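Side-chain contacts in putative hydrolase (Campylobacter jejuni, PDB 3D6L), which probably hydrolyses the thioester bond of acyl-coenzyme A molecules, working as a hexameric hot dog fold thioesterase: residues 28-33 / 55-60; 36-41 / 47-52; 91-96 / 101-106. All blocks are in the same frame, centred on the assembly; numbering follows the deposited sequence.

Interaction 1 (28-33 / 55-60)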
ATOM      1  N   TRP A  28       9.937   0.265  -7.387  1.00 13.29           N
ATOM      2  CA  TRP A  28       8.956   1.328  -7.581  1.00 13.01           C
ATOM      3  C   TRP A  28       9.246   2.081  -8.883  1.00 12.99           C
ATOM      4  O   TRP A  28       8.322   2.379  -9.635  1.00 12.80           O
ATOM      5  CB  TRP A  28       8.939   2.284  -6.383  1.00 12.80           C
ATOM      6  CG  TRP A  28       7.977   3.446  -6.513  1.00 12.83           C
ATOM      7  CD1 TRP A  28       6.663   3.468  -6.134  1.00 12.74           C
ATOM      8  CD2 TRP A  28       8.262   4.753  -7.050  1.00 12.45           C
ATOM      9  NE1 TRP A  28       6.109   4.703  -6.404  1.00 12.65           N
ATOM     10  CE2 TRP A  28       7.067   5.510  -6.964  1.00 12.73           C
ATOM     11  CE3 TRP A  28       9.403   5.355  -7.600  1.00 11.72           C
ATOM     12  CZ2 TRP A  28       6.984   6.839  -7.408  1.00 12.46           C
ATOM     13  CZ3 TRP A  28       9.322   6.672  -8.040  1.00 12.32           C
ATOM     14  CH2 TRP A  28       8.116   7.400  -7.943  1.00 12.45           C
ATOM     15  N   ILE A  29      10.521   2.374  -9.157  1.00 13.05           N
ATOM     16  CA  ILE A  29      10.879   3.080 -10.401  1.00 13.20           C
ATOM     17  C   ILE A  29      10.526   2.237 -11.614  1.00 13.24           C
ATOM     18  O   ILE A  29       9.896   2.715 -12.562  1.00 13.49           O
ATOM     19  CB  ILE A  29      12.376   3.462 -10.496  1.00 13.19           C
ATOM     20  CG1 ILE A  29      12.850   4.180  -9.231  1.00 13.26           C
ATOM     21  CG2 ILE A  29      12.592   4.363 -11.699  1.00 13.31           C
ATOM     22  CD1 ILE A  29      14.357   4.374  -9.175  1.00 13.11           C
ATOM     23  N   LEU A  30      10.941   0.978 -11.573  1.00 13.40           N
ATOM     24  CA  LEU A  30      10.648   0.019 -12.630  1.00 13.48           C
ATOM     25  C   LEU A  30       9.154  -0.136 -12.917  1.00 13.41           C
ATOM     26  O   LEU A  30       8.771  -0.434 -14.046  1.00 13.59           O
ATOM     27  CB  LEU A  30      11.281  -1.328 -12.279  1.00 13.70           C
ATOM     28  CG  LEU A  30      12.556  -1.733 -13.026  1.00 14.06           C
ATOM     29  CD1 LEU A  30      13.346  -0.544 -13.523  1.00 15.44           C
ATOM     30  CD2 LEU A  30      13.424  -2.586 -12.137  1.00 14.75           C
ATOM     31  N   SER A  31       8.323   0.054 -11.888  1.00 13.39           N
ATOM     32  CA  SER A  31       6.860   0.060 -12.032  1.00 13.09           C
ATOM     33  C   SER A  31       6.426   1.246 -12.881  1.00 13.24           C
ATOM     34  O   SER A  31       5.625   1.092 -13.817  1.00 12.98           O
ATOM     35  CB  SER A  31       6.168   0.136 -10.667  1.00 12.88           C
ATOM     36  OG  SER A  31       6.582  -0.918  -9.817  1.00 12.43           O
ATOM     37  N   GLN A  32       6.960   2.424 -12.546  1.00 13.09           N
ATOM     38  CA  GLN A  32       6.728   3.636 -13.323  1.00 13.42           C
ATOM     39  C   GLN A  32       7.159   3.470 -14.780  1.00 13.38           C
ATOM     40  O   GLN A  32       6.465   3.922 -15.699  1.00 13.04           O
ATOM     41  CB  GLN A  32       7.454   4.833 -12.702  1.00 13.47           C
ATOM     42  CG  GLN A  32       7.288   4.992 -11.186  1.00 15.09           C
ATOM     43  CD  GLN A  32       5.867   4.709 -10.662  1.00 16.88           C
ATOM     44  OE1 GLN A  32       4.868   5.223 -11.187  1.00 15.84           O
ATOM     45  NE2 GLN A  32       5.786   3.888  -9.606  1.00 16.96           N
ATOM     46  N   ILE A  33       8.302   2.812 -14.982  1.00 13.67           N
ATOM     47  CA  ILE A  33       8.845   2.578 -16.327  1.00 13.58           C
ATOM     48  C   ILE A  33       7.918   1.671 -17.125  1.00 13.98           C
ATOM     49  O   ILE A  33       7.557   1.991 -18.263  1.00 14.05           O
ATOM     50  CB  ILE A  33      10.279   2.009 -16.267  1.00 13.49           C
ATOM     51  CG1 ILE A  33      11.244   3.105 -15.789  1.00 13.27           C
ATOM     52  CG2 ILE A  33      10.708   1.441 -17.618  1.00 12.57           C
ATOM     53  CD1 ILE A  33      12.601   2.611 -15.317  1.00 12.36           C
ATOM     54  N   ASP A  55      15.132  -4.619 -21.531  1.00 21.47           N
ATOM     55  CA  ASP A  55      16.563  -4.634 -21.737  1.00 21.65           C
ATOM     56  C   ASP A  55      17.168  -3.302 -21.364  1.00 20.85           C
ATOM     57  O   ASP A  55      16.455  -2.317 -21.224  1.00 20.98           O
ATOM     58  CB  ASP A  55      16.863  -4.925 -23.197  1.00 22.52           C
ATOM     59  CG  ASP A  55      17.284  -6.348 -23.419  1.00 26.01           C
ATOM     60  OD1 ASP A  55      16.387  -7.175 -23.733  1.00 28.82           O
ATOM     61  OD2 ASP A  55      18.506  -6.636 -23.244  1.00 29.79           O
ATOM     62  N   LYS A  56      18.487  -3.281 -21.204  1.00 20.13           N
ATOM     63  CA  LYS A  56      19.250  -2.035 -21.087  1.00 19.51           C
ATOM     64  C   LYS A  56      18.656  -1.037 -20.090  1.00 18.79           C
ATOM     65  O   LYS A  56      18.579   0.165 -20.361  1.00 18.38           O
ATOM     66  CB  LYS A  56      19.441  -1.381 -22.472  1.00 19.63           C
ATOM     67  CG  LYS A  56      20.105  -2.285 -23.523  1.00 20.81           C
ATOM     68  CD  LYS A  56      21.534  -2.646 -23.118  1.00 23.49           C
ATOM     69  CE  LYS A  56      22.057  -3.876 -23.856  1.00 25.99           C
ATOM     70  NZ  LYS A  56      23.287  -4.386 -23.174  1.00 26.67           N
ATOM     71  N   VAL A  57      18.216  -1.542 -18.942  1.00 18.08           N
ATOM     72  CA  VAL A  57      17.812  -0.653 -17.866  1.00 17.39           C
ATOM     73  C   VAL A  57      19.030  -0.286 -17.041  1.00 17.04           C
ATOM     74  O   VAL A  57      19.843  -1.145 -16.693  1.00 17.16           O
ATOM     75  CB  VAL A  57      16.591  -1.174 -17.033  1.00 17.49           C
ATOM     76  CG1 VAL A  57      16.135  -2.551 -17.492  1.00 17.01           C
ATOM     77  CG2 VAL A  57      16.825  -1.076 -15.511  1.00 17.31           C
ATOM     78  N   VAL A  58      19.178   1.007 -16.781  1.00 16.42           N
ATOM     79  CA  VAL A  58      20.353   1.519 -16.101  1.00 15.87           C
ATOM     80  C   VAL A  58      19.891   2.432 -14.986  1.00 16.13           C
ATOM     81  O   VAL A  58      19.161   3.401 -15.218  1.00 16.23           O
ATOM     82  CB  VAL A  58      21.314   2.296 -17.075  1.00 16.00           C
ATOM     83  CG1 VAL A  58      22.569   2.806 -16.329  1.00 14.75           C
ATOM     84  CG2 VAL A  58      21.702   1.434 -18.297  1.00 13.97           C
ATOM     85  N   PHE A  59      20.298   2.107 -13.768  1.00 16.33           N
ATOM     86  CA  PHE A  59      20.041   2.970 -12.624  1.00 16.52           C
ATOM     87  C   PHE A  59      21.209   3.936 -12.515  1.00 16.69           C
ATOM     88  O   PHE A  59      22.193   3.683 -11.813  1.00 16.90           O
ATOM     89  CB  PHE A  59      19.846   2.139 -11.353  1.00 16.19           C
ATOM     90  CG  PHE A  59      18.667   1.215 -11.423  1.00 16.03           C
ATOM     91  CD1 PHE A  59      17.373   1.696 -11.200  1.00 15.55           C
ATOM     92  CD2 PHE A  59      18.841  -0.131 -11.735  1.00 16.17           C
ATOM     93  CE1 PHE A  59      16.271   0.853 -11.279  1.00 15.82           C
ATOM     94  CE2 PHE A  59      17.745  -0.991 -11.819  1.00 16.02           C
ATOM     95  CZ  PHE A  59      16.455  -0.499 -11.589  1.00 16.07           C
ATOM     96  N   LYS A  60      21.097   5.030 -13.256  1.00 16.88           N
ATOM     97  CA  LYS A  60      22.169   6.009 -13.383  1.00 17.21           C
ATOM     98  C   LYS A  60      22.408   6.770 -12.087  1.00 17.47           C
ATOM     99  O   LYS A  60      23.540   7.098 -11.756  1.00 17.73           O
ATOM    100  CB  LYS A  60      21.836   7.006 -14.493  1.00 17.05           C
ATOM    101  CG  LYS A  60      21.452   6.358 -15.791  1.00 17.41           C
ATOM    102  CD  LYS A  60      21.021   7.394 -16.797  1.00 18.99           C
ATOM    103  CE  LYS A  60      20.575   6.714 -18.069  1.00 19.78           C
ATOM    104  NZ  LYS A  60      20.290   7.688 -19.147  1.00 20.98           N
TER
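Leu-30 of helix 26-42 and Phe-59 of segment 55-60 carry most of this contact through apolar packing. The two side chains cross at about a right angle, and both methyls of Leu-30 converge on one ring carbon. CD1 of Leu-30 lies 3.7 Å from CZ of Phe-59 and approaches the ring obliquely, whereas CD2 of Leu-30 meets the same CZ at the ring edge, in its plane. With chi1 at -62°, CG of Phe-59 sits opposite its own carbonyl carbon, a setting that carries the far end of the ring to the leucine. A second apolar touch links CD1 of Leu-30 to CG2 of Val-57 at 4.0 Å.

Hydrogen bonding belongs to the helix itself. The side-chain NE2 of Gln-32 donates to O of Trp-28 at 3.0 Å with an N-H...O angle of 144°; the backbone N of Gln-32 reaches that oxygen from the opposite face of its plane.

In the assembly, Met-54 of the second subunit packs on Leu-30 and Val-57. The contact is the central helix of the hot dog fold packing on strand 48-58, an outer strand of the sheet within this chain, where it pairs antiparallel with a strand of the second subunit. No polar bond joins the helix to segment 55-60, so their direct association rests on dispersion and the burial of hydrocarbon beside the subunit interface.

Interaction 2 (36-41 / 47-52); sequences AGAIAA and ERVVTI
Val-49 meets two alanines of helix 26-42, using a different methyl for each. Its CG2 lies 4.0 Å from CB of Ala-38, and its CG1 comes within 4.2 Å of CB of Ala-41. The CG2 methyl is also 4.0 Å from the carbonyl O of Ala-38, so it rests against the helix backbone as well as the alanine side chain. A chi1 of -67° gives this division: CG1 stands opposite the valine's carbonyl carbon, and CG2 falls between that carbon and the backbone N.

The CB atoms of Ala-38 and Ala-41 are directed toward the strand, as is that of Val-49 toward the helix. Because neither alanine extends beyond CB, the backbones can come close, with the CA atoms of Ala-38 and Val-49 6.7 Å apart.

Farther out, the backbone bond from N of Ala-41 to O of Gly-37 (2.9 Å) belongs to the helical turn that presents Ala-41. Thr-51 OG1 hydrogen-bonds to Asp-34 OD1, giving a polar tie between this strand and an earlier part of the same helix. Backbone bonds of Arg-48, Val-50 and Ile-52 hold the strand in register beside strand 100-115, and Ile-83 packs on Ala-41.

The side-chain contact is therefore apolar: one branched side chain against small ones permits a close helix-to-strand approach in the hot dog fold, without a hydrogen bond between the two segments.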
ATOM      1  N   ALA A  36       4.681   3.675 -17.915  1.00 14.99           N
ATOM      2  CA  ALA A  36       4.934   4.777 -18.857  1.00 14.94           C
ATOM      3  C   ALA A  36       5.196   4.266 -20.271  1.00 15.07           C
ATOM      4  O   ALA A  36       4.713   4.850 -21.241  1.00 15.39           O
ATOM      5  CB  ALA A  36       6.092   5.625 -18.389  1.00 14.85           C
ATOM      6  N   GLY A  37       5.958   3.176 -20.380  1.00 15.00           N
ATOM      7  CA  GLY A  37       6.206   2.534 -21.668  1.00 14.82           C
ATOM      8  C   GLY A  37       4.910   2.054 -22.292  1.00 14.81           C
ATOM      9  O   GLY A  37       4.697   2.216 -23.490  1.00 14.86           O
ATOM     10  N   ALA A  38       4.038   1.474 -21.467  1.00 14.87           N
ATOM     11  CA  ALA A  38       2.770   0.914 -21.929  1.00 14.64           C
ATOM     12  C   ALA A  38       1.860   1.974 -22.558  1.00 14.85           C
ATOM     13  O   ALA A  38       1.254   1.735 -23.618  1.00 14.99           O
ATOM     14  CB  ALA A  38       2.065   0.206 -20.792  1.00 14.49           C
ATOM     15  N   ILE A  39       1.775   3.141 -21.914  1.00 14.72           N
ATOM     16  CA  ILE A  39       1.019   4.276 -22.452  1.00 14.58           C
ATOM     17  C   ILE A  39       1.517   4.648 -23.847  1.00 14.81           C
ATOM     18  O   ILE A  39       0.714   4.961 -24.735  1.00 14.89           O
ATOM     19  CB  ILE A  39       1.103   5.519 -21.526  1.00 14.75           C
ATOM     20  CG1 ILE A  39       0.309   5.280 -20.241  1.00 13.73           C
ATOM     21  CG2 ILE A  39       0.578   6.785 -22.243  1.00 14.70           C
ATOM     22  CD1 ILE A  39       0.658   6.237 -19.142  1.00 12.43           C
ATOM     23  N   ALA A  40       2.838   4.609 -24.029  1.00 15.00           N
ATOM     24  CA  ALA A  40       3.459   4.931 -25.311  1.00 15.26           C
ATOM     25  C   ALA A  40       3.164   3.859 -26.346  1.00 15.53           C
ATOM     26  O   ALA A  40       2.844   4.177 -27.491  1.00 15.78           O
ATOM     27  CB  ALA A  40       4.958   5.125 -25.156  1.00 15.17           C
ATOM     28  N   ALA A  41       3.271   2.596 -25.935  1.00 15.84           N
ATOM     29  CA  ALA A  41       3.005   1.454 -26.813  1.00 16.16           C
ATOM     30  C   ALA A  41       1.538   1.369 -27.245  1.00 16.71           C
ATOM     31  O   ALA A  41       1.250   0.984 -28.377  1.00 16.71           O
ATOM     32  CB  ALA A  41       3.449   0.160 -26.149  1.00 15.55           C
ATOM     33  N   GLU A  47      -6.313  -0.666 -27.201  1.00 24.53           N
ATOM     34  CA  GLU A  47      -7.023  -1.504 -26.217  1.00 24.83           C
ATOM     35  C   GLU A  47      -6.159  -2.042 -25.081  1.00 23.75           C
ATOM     36  O   GLU A  47      -6.495  -1.858 -23.914  1.00 23.61           O
ATOM     37  CB  GLU A  47      -7.749  -2.681 -26.886  1.00 25.51           C
ATOM     38  CG  GLU A  47      -9.120  -2.332 -27.453  1.00 28.97           C
ATOM     39  CD  GLU A  47      -9.073  -2.035 -28.947  1.00 34.02           C
ATOM     40  OE1 GLU A  47      -8.003  -1.595 -29.451  1.00 35.60           O
ATOM     41  OE2 GLU A  47     -10.112  -2.255 -29.621  1.00 36.06           O
ATOM     42  N   ARG A  48      -5.063  -2.717 -25.428  1.00 22.61           N
ATOM     43  CA  ARG A  48      -4.243  -3.411 -24.440  1.00 21.69           C
ATOM     44  C   ARG A  48      -2.861  -3.768 -24.989  1.00 21.24           C
ATOM     45  O   ARG A  48      -2.707  -4.095 -26.164  1.00 21.41           O
ATOM     46  CB  ARG A  48      -4.958  -4.687 -23.966  1.00 21.71           C
ATOM     47  CG  ARG A  48      -4.390  -5.317 -22.699  1.00 21.84           C
ATOM     48  CD  ARG A  48      -4.952  -6.705 -22.463  1.00 21.46           C
ATOM     49  NE  ARG A  48      -4.112  -7.444 -21.526  1.00 22.07           N
ATOM     50  CZ  ARG A  48      -4.401  -8.640 -21.016  1.00 22.46           C
ATOM     51  NH1 ARG A  48      -5.521  -9.269 -21.339  1.00 22.49           N
ATOM     52  NH2 ARG A  48      -3.563  -9.210 -20.167  1.00 22.64           N
ATOM     53  N   VAL A  49      -1.851  -3.686 -24.137  1.00 20.55           N
ATOM     54  CA  VAL A  49      -0.555  -4.282 -24.439  1.00 19.83           C
ATOM     55  C   VAL A  49      -0.134  -5.148 -23.250  1.00 19.60           C
ATOM     56  O   VAL A  49      -0.532  -4.877 -22.105  1.00 19.37           O
ATOM     57  CB  VAL A  49       0.533  -3.228 -24.792  1.00 19.85           C
ATOM     58  CG1 VAL A  49       0.206  -2.521 -26.124  1.00 19.32           C
ATOM     59  CG2 VAL A  49       0.734  -2.212 -23.658  1.00 19.67           C
ATOM     60  N   VAL A  50       0.621  -6.213 -23.511  1.00 18.94           N
ATOM     61  CA  VAL A  50       1.238  -6.925 -22.401  1.00 18.75           C
ATOM     62  C   VAL A  50       2.751  -6.795 -22.512  1.00 18.73           C
ATOM     63  O   VAL A  50       3.298  -6.842 -23.613  1.00 18.86           O
ATOM     64  CB  VAL A  50       0.723  -8.405 -22.188  1.00 18.80           C
ATOM     65  CG1 VAL A  50      -0.703  -8.585 -22.693  1.00 17.94           C
ATOM     66  CG2 VAL A  50       1.651  -9.447 -22.792  1.00 19.25           C
ATOM     67  N   THR A  51       3.408  -6.598 -21.373  1.00 18.45           N
ATOM     68  CA  THR A  51       4.852  -6.425 -21.337  1.00 18.51           C
ATOM     69  C   THR A  51       5.542  -7.777 -21.519  1.00 18.83           C
ATOM     70  O   THR A  51       5.301  -8.702 -20.750  1.00 18.82           O
ATOM     71  CB  THR A  51       5.305  -5.784 -20.005  1.00 18.35           C
ATOM     72  OG1 THR A  51       4.377  -4.762 -19.618  1.00 18.22           O
ATOM     73  CG2 THR A  51       6.688  -5.180 -20.143  1.00 17.90           C
ATOM     74  N   ILE A  52       6.392  -7.894 -22.538  1.00 19.29           N
ATOM     75  CA  ILE A  52       7.086  -9.161 -22.795  1.00 19.68           C
ATOM     76  C   ILE A  52       8.564  -9.169 -22.397  1.00 19.93           C
ATOM     77  O   ILE A  52       9.097 -10.219 -22.052  1.00 20.08           O
ATOM     78  CB  ILE A  52       6.917  -9.668 -24.254  1.00 19.52           C
ATOM     79  CG1 ILE A  52       7.337  -8.599 -25.271  1.00 20.19           C
ATOM     80  CG2 ILE A  52       5.488 -10.138 -24.501  1.00 19.58           C
ATOM     81  CD1 ILE A  52       7.916  -9.186 -26.563  1.00 21.18           C
TER

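Interaction 3 (91-96 / 101-106); sequences AQRVDS and SCINVT
Arg-93 reaches Ile-103 diagonally across the strand pair because its side chain first extends and then turns. Its CG is opposite the backbone N (chi1 -172°), while bends at chi2 and chi3 swing the guanidinium back alongside the neighbouring strand. Ile-103 has CG1 opposite its carbonyl carbon, and its CD1 lies obliquely beside the guanidinium. The charged end has its strongest polar partner elsewhere: NH1 of Arg-93 forms a salt bridge with Asp-67, which probably helps to hold the group's orientation beside the isoleucine.

Four backbone hydrogen bonds define the strand pairing. Ala-91 and Ile-103 form one antiparallel hydrogen-bonded pair, with N of Ala-91 2.7 Å from O of Ile-103 and N of Ile-103 2.8 Å from O of Ala-91. At the other such pair, N of Arg-93 donates to O of Ser-101 at 2.9 Å, and N of Ser-101 donates to O of Arg-93 at 2.8 Å. The latter bond is nearly straight at its hydrogen, 170°, and the former more bent. Between them, Gln-92 and Cys-102 make a non-hydrogen-bonded pair with CA atoms 4.5 Å apart.

The side chains of Ala-91, Arg-93, Ser-101 and Ile-103 share one sheet face; those of Gln-92 and Cys-102 lie on the other. CB of Ala-91 also packs against CG2 of Val-105 at 4.3 Å. Beyond this regular pairing, Val-105 and Thr-106 both face Val-89 in a classic beta bulge. The N-to-C directions of segments 91-94 and 101-106 differ by 145°; both are part of the beta hairpin of strands 82-94 and 100-115, adjacent members of the antiparallel sheet that wraps the central helix in a hot dog fold.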
ATOM      1  N   ALA A  91      14.438  12.996 -12.385  1.00 19.31           N
ATOM      2  CA  ALA A  91      13.995  13.444 -11.068  1.00 20.37           C
ATOM      3  C   ALA A  91      14.161  14.954 -10.934  1.00 21.55           C
ATOM      4  O   ALA A  91      15.230  15.503 -11.212  1.00 21.59           O
ATOM      5  CB  ALA A  91      14.739  12.724  -9.965  1.00 19.81           C
ATOM      6  N   GLN A  92      13.085  15.623 -10.535  1.00 22.93           N
ATOM      7  CA  GLN A  92      13.120  17.053 -10.264  1.00 24.64           C
ATOM      8  C   GLN A  92      13.207  17.260  -8.755  1.00 25.26           C
ATOM      9  O   GLN A  92      12.396  16.734  -7.995  1.00 25.46           O
ATOM     10  CB  GLN A  92      11.883  17.723 -10.842  1.00 24.86           C
ATOM     11  CG  GLN A  92      12.014  19.205 -11.045  1.00 27.04           C
ATOM     12  CD  GLN A  92      10.722  19.818 -11.551  1.00 30.90           C
ATOM     13  OE1 GLN A  92      10.167  19.386 -12.577  1.00 33.45           O
ATOM     14  NE2 GLN A  92      10.225  20.825 -10.831  1.00 30.20           N
ATOM     15  N   ARG A  93      14.196  18.035  -8.340  1.00 26.52           N
ATOM     16  CA  ARG A  93      14.707  18.010  -6.982  1.00 28.03           C
ATOM     17  C   ARG A  93      15.078  19.424  -6.557  1.00 29.46           C
ATOM     18  O   ARG A  93      15.571  20.199  -7.372  1.00 29.54           O
ATOM     19  CB  ARG A  93      15.949  17.108  -6.968  1.00 27.87           C
ATOM     20  CG  ARG A  93      16.546  16.796  -5.616  1.00 27.33           C
ATOM     21  CD  ARG A  93      16.783  15.303  -5.495  1.00 26.86           C
ATOM     22  NE  ARG A  93      18.011  14.846  -6.133  1.00 26.79           N
ATOM     23  CZ  ARG A  93      18.209  13.620  -6.620  1.00 26.48           C
ATOM     24  NH1 ARG A  93      17.250  12.700  -6.590  1.00 24.82           N
ATOM     25  NH2 ARG A  93      19.381  13.311  -7.157  1.00 26.87           N
ATOM     26  N   VAL A  94      14.842  19.765  -5.293  1.00 31.33           N
ATOM     27  CA  VAL A  94      15.287  21.060  -4.766  1.00 33.39           C
ATOM     28  C   VAL A  94      16.295  20.868  -3.631  1.00 34.81           C
ATOM     29  O   VAL A  94      16.025  20.145  -2.668  1.00 35.10           O
ATOM     30  CB  VAL A  94      14.110  21.958  -4.291  1.00 33.40           C
ATOM     31  CG1 VAL A  94      14.573  23.399  -4.132  1.00 33.17           C
ATOM     32  CG2 VAL A  94      12.941  21.908  -5.276  1.00 34.02           C
ATOM     33  N   ASP A  95      17.457  21.510  -3.749  1.00 36.57           N
ATOM     34  CA  ASP A  95      18.489  21.426  -2.711  1.00 38.42           C
ATOM     35  C   ASP A  95      18.228  22.392  -1.543  1.00 39.60           C
ATOM     36  O   ASP A  95      17.171  23.042  -1.481  1.00 39.48           O
ATOM     37  CB  ASP A  95      19.902  21.620  -3.304  1.00 38.48           C
ATOM     38  CG  ASP A  95      20.126  23.018  -3.886  1.00 39.03           C
ATOM     39  OD1 ASP A  95      21.035  23.157  -4.733  1.00 39.49           O
ATOM     40  OD2 ASP A  95      19.413  23.977  -3.509  1.00 39.88           O
ATOM     41  N   SER A  96      19.203  22.484  -0.636  1.00 41.09           N
ATOM     42  CA  SER A  96      19.083  23.283   0.590  1.00 42.53           C
ATOM     43  C   SER A  96      18.924  24.773   0.299  1.00 43.40           C
ATOM     44  O   SER A  96      18.029  25.424   0.854  1.00 43.63           O
ATOM     45  CB  SER A  96      20.295  23.061   1.490  1.00 42.49           C
ATOM     46  OG  SER A  96      21.483  23.377   0.783  1.00 43.18           O
ATOM     47  N   SER A 101      17.037  21.186  -9.486  1.00 38.07           N
ATOM     48  CA  SER A 101      17.884  20.380 -10.356  1.00 36.76           C
ATOM     49  C   SER A 101      17.010  19.326 -10.994  1.00 35.75           C
ATOM     50  O   SER A 101      16.102  18.784 -10.363  1.00 35.50           O
ATOM     51  CB  SER A 101      18.997  19.677  -9.571  1.00 36.78           C
ATOM     52  OG  SER A 101      19.347  20.390  -8.396  1.00 37.61           O
ATOM     53  N   CYS A 102      17.299  19.038 -12.252  1.00 34.53           N
ATOM     54  CA  CYS A 102      16.644  17.973 -12.961  1.00 33.16           C
ATOM     55  C   CYS A 102      17.682  16.930 -13.387  1.00 31.79           C
ATOM     56  O   CYS A 102      18.576  17.212 -14.186  1.00 31.66           O
ATOM     57  CB  CYS A 102      15.888  18.535 -14.155  1.00 33.39           C
ATOM     58  SG  CYS A 102      15.263  17.249 -15.201  1.00 35.19           S
ATOM     59  N   ILE A 103      17.552  15.727 -12.836  1.00 30.12           N
ATOM     60  CA  ILE A 103      18.555  14.682 -12.993  1.00 28.35           C
ATOM     61  C   ILE A 103      18.005  13.494 -13.772  1.00 27.06           C
ATOM     62  O   ILE A 103      16.984  12.931 -13.396  1.00 26.78           O
ATOM     63  CB  ILE A 103      19.071  14.211 -11.607  1.00 28.47           C
ATOM     64  CG1 ILE A 103      19.483  15.432 -10.765  1.00 28.63           C
ATOM     65  CG2 ILE A 103      20.200  13.192 -11.765  1.00 28.14           C
ATOM     66  CD1 ILE A 103      20.316  15.136  -9.523  1.00 28.60           C
ATOM     67  N   ASN A 104      18.680  13.129 -14.864  1.00 25.64           N
ATOM     68  CA  ASN A 104      18.372  11.900 -15.586  1.00 24.27           C
ATOM     69  C   ASN A 104      18.781  10.735 -14.698  1.00 23.39           C
ATOM     70  O   ASN A 104      19.960  10.523 -14.408  1.00 23.35           O
ATOM     71  CB  ASN A 104      19.071  11.844 -16.943  1.00 24.19           C
ATOM     72  CG  ASN A 104      18.647  10.628 -17.785  1.00 25.11           C
ATOM     73  OD1 ASN A 104      17.571  10.044 -17.595  1.00 24.77           O
ATOM     74  ND2 ASN A 104      19.505  10.250 -18.728  1.00 25.21           N
ATOM     75  N   VAL A 105      17.782   9.988 -14.261  1.00 22.33           N
ATOM     76  CA  VAL A 105      17.925   9.169 -13.081  1.00 21.08           C
ATOM     77  C   VAL A 105      17.912   7.670 -13.392  1.00 20.31           C
ATOM     78  O   VAL A 105      18.623   6.899 -12.745  1.00 20.60           O
ATOM     79  CB  VAL A 105      16.894   9.617 -12.014  1.00 21.17           C
ATOM     80  CG1 VAL A 105      15.588   8.854 -12.119  1.00 20.45           C
ATOM     81  CG2 VAL A 105      17.498   9.545 -10.631  1.00 21.89           C
ATOM     82  N   THR A 106      17.127   7.270 -14.392  1.00 18.96           N
ATOM     83  CA  THR A 106      17.106   5.882 -14.863  1.00 17.90           C
ATOM     84  C   THR A 106      16.652   5.748 -16.327  1.00 17.22           C
ATOM     85  O   THR A 106      16.061   6.659 -16.892  1.00 16.86           O
ATOM     86  CB  THR A 106      16.389   4.858 -13.857  1.00 17.99           C
ATOM     87  OG1 THR A 106      15.529   3.953 -14.567  1.00 18.55           O
ATOM     88  CG2 THR A 106      15.590   5.552 -12.802  1.00 16.71           C
TER

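Overall arrangement
Interactions 1 and 2 join the same two elements, helix 26-42 and strand 48-58, at points whose centres are 15 Å apart. Along the chain, interaction 2 is nested within the loop closed by interaction 1; interaction 3 follows both. Strand 100-115, used by interaction 3, neighbours strand 48-58 in the sheet. Interactions 1 and 3 have centres 16 Å apart and touch where Ile-29 and Ile-33 pack on Thr-106. Interactions 2 and 3 lie on opposite sides of the chain's centre, their nearest atoms about 10 Å apart. Together they couple helix-on-sheet packing to hairpin pairing, while interactions 1 and 2 both border the second subunit.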